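Local coordinates for alpha-1,3-glucanase (Paenibacillus glycanilyticus, PDB 6K0P), which hydrolyses alpha-1,3-glucan as a family 87 glycoside hydrolase, at residues G47-R52 / A405-T409. The protein carries 1 engineered substitution. Sequence-based numbering, arbitrary orientation.
With CA (calcium ion), chain J.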
loop_
_atom_site.group_PDB
_atom_site.type_symbol
_atom_site.label_atom_id
_atom_site.label_comp_id
_atom_site.label_asym_id
_atom_site.label_seq_id
_atom_site.Cartn_x
_atom_site.Cartn_y
_atom_site.Cartn_z
ATOM N N GLY A 47 3.270 -5.355 -16.437
ATOM C CA GLY A 47 4.141 -5.182 -15.285
ATOM C C GLY A 47 3.499 -4.433 -14.136
ATOM O O GLY A 47 3.845 -4.671 -12.976
ATOM N N GLU A 48 2.563 -3.534 -14.430
ATOM C CA GLU A 48 1.907 -2.738 -13.397
ATOM C C GLU A 48 0.589 -3.326 -12.920
ATOM O O GLU A 48 -0.036 -2.755 -12.021
ATOM C CB GLU A 48 1.691 -1.299 -13.872
ATOM C CG GLU A 48 2.997 -0.529 -14.067
ATOM C CD GLU A 48 2.803 0.972 -14.048
ATOM O OE1 GLU A 48 1.662 1.429 -13.830
ATOM O OE2 GLU A 48 3.803 1.701 -14.242
ATOM N N ALA A 49 0.144 -4.427 -13.507
ATOM C CA ALA A 49 -1.118 -5.036 -13.123
ATOM C C ALA A 49 -0.953 -5.909 -11.881
ATOM O O ALA A 49 0.121 -6.452 -11.606
ATOM C CB ALA A 49 -1.647 -5.908 -14.268
ATOM N N SER A 50 -2.035 -6.015 -11.111
ATOM C CA SER A 50 -2.122 -7.046 -10.086
ATOM C C SER A 50 -1.951 -8.420 -10.730
ATOM O O SER A 50 -2.568 -8.722 -11.753
ATOM C CB SER A 50 -3.490 -6.946 -9.412
ATOM O OG SER A 50 -3.575 -7.803 -8.281
ATOM N N GLY A 51 -1.093 -9.246 -10.140
ATOM C CA GLY A 51 -0.777 -10.520 -10.757
ATOM C C GLY A 51 0.097 -10.413 -11.981
ATOM O O GLY A 51 0.336 -11.428 -12.641
ATOM N N ARG A 52 0.584 -9.208 -12.294
ATOM C CA ARG A 52 1.374 -8.932 -13.491
ATOM C C ARG A 52 0.631 -9.284 -14.775
ATOM O O ARG A 52 1.258 -9.541 -15.806
ATOM C CB ARG A 52 2.771 -9.564 -13.451
ATOM C CG ARG A 52 3.494 -9.309 -12.135
ATOM C CD ARG A 52 3.809 -7.818 -11.913
ATOM N NE ARG A 52 4.511 -7.680 -10.639
ATOM C CZ ARG A 52 5.456 -6.777 -10.375
ATOM N NH1 ARG A 52 5.821 -5.873 -11.282
ATOM N NH2 ARG A 52 6.039 -6.781 -9.182
ATOM N N ALA A 405 2.323 -7.701 -2.228
ATOM C CA ALA A 405 2.421 -8.223 -3.589
ATOM C C ALA A 405 2.602 -7.103 -4.600
ATOM O O ALA A 405 2.103 -5.986 -4.422
ATOM C CB ALA A 405 1.206 -9.080 -3.976
ATOM N N ASP A 406 3.320 -7.433 -5.678
ATOM C CA ASP A 406 3.363 -6.616 -6.892
ATOM C C ASP A 406 3.907 -5.210 -6.623
ATOM O O ASP A 406 3.238 -4.199 -6.835
ATOM C CB ASP A 406 2.003 -6.618 -7.603
ATOM C CG ASP A 406 1.656 -7.981 -8.149
ATOM O OD1 ASP A 406 2.553 -8.602 -8.756
ATOM O OD2 ASP A 406 0.505 -8.435 -7.954
ATOM N N THR A 407 5.152 -5.173 -6.152
ATOM C CA THR A 407 5.886 -3.925 -6.001
ATOM C C THR A 407 6.532 -3.536 -7.327
ATOM O O THR A 407 7.122 -4.376 -8.016
ATOM C CB THR A 407 6.998 -4.133 -4.980
ATOM O OG1 THR A 407 7.698 -5.330 -5.317
ATOM C CG2 THR A 407 6.400 -4.298 -3.584
ATOM N N LEU A 408 6.451 -2.247 -7.673
ATOM C CA LEU A 408 7.059 -1.810 -8.926
ATOM C C LEU A 408 8.574 -1.653 -8.845
ATOM O O LEU A 408 9.259 -1.918 -9.839
ATOM C CB LEU A 408 6.420 -0.517 -9.426
ATOM C CG LEU A 408 4.972 -0.659 -9.884
ATOM C CD1 LEU A 408 4.536 0.616 -10.596
ATOM C CD2 LEU A 408 4.771 -1.881 -10.792
ATOM N N THR A 409 9.128 -1.194 -7.705
ATOM C CA THR A 409 10.534 -0.782 -7.669
ATOM C C THR A 409 11.354 -1.267 -6.476
ATOM O O THR A 409 12.541 -0.933 -6.412
ATOM C CB THR A 409 10.672 0.752 -7.698
ATOM O OG1 THR A 409 10.135 1.292 -6.482
ATOM C CG2 THR A 409 9.962 1.365 -8.893
HETATM CA CA CA J . -4.673 -8.882 -12.833
HETATM O O HOH W 1 -1.341 -7.943 -6.001
HETATM O O HOH W 2 7.858 -3.793 -11.452
#
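Arg52 and Asp406 form the centre of a buried polar contact between the N-terminal beta-rich region and the right-handed parallel beta-helix expected of this pectate-lyase-like clan. Arg52 belongs to the calcium-binding loop between strands 34-35 and 55-57, Asp406 to strand 397-407 of the beta-helix. Across the contact the two carboxylate oxygens take one protein donor each. OD1 takes the salt bridge from Arg52 NE at 2.9 Å, on the anti side but tilted out of the carboxylate plane, in a bent bond, with the guanidinium and carboxylate planes nearly perpendicular. OD2 receives the backbone N of Gly51 at 2.8 Å, from above the carboxylate plane along a nearly straight N-H (165°). A water donates to both Ser50 OG and Asp406 OD2. Glycine readily adopts the positive phi (73°) found at position 51.

Arg52 is bent at chi2 (-65°), which turns the chain to run past Asp406 in the opposite direction. Beyond NE, its NH2 reaches Thr407 O at 2.9 Å, from above the carbonyl plane, while NH1 returns to its own loop at Gly47 O and meets a water that also contacts Leu408 O. With Arg441 O also accepting from NH2, the long arginine is held at every nitrogen; an alanine here would probably deprive the carbonyls of Gly47, Thr407 and Arg441 of this donor and leave Asp406 with one fewer cationic partner. Leucine supplies the apolar part: Leu408 CD1 and CD2 each lie 4.0 Å from Glu48 CG, the side chains crossing at about a right angle. The Glu48 carboxylate itself is held by the backbone N atoms of Gly43, Trp134 and Leu135.

Ser50 O binds the calcium ion at 2.4 Å, alongside Glu23, Glu25, Ser53 and Asp168, so metal and beta-helix grip adjacent points of one loop. With Arg52 and Arg441 both bridging to OD1, the buried Asp406 carboxylate is probably held in its ionised form.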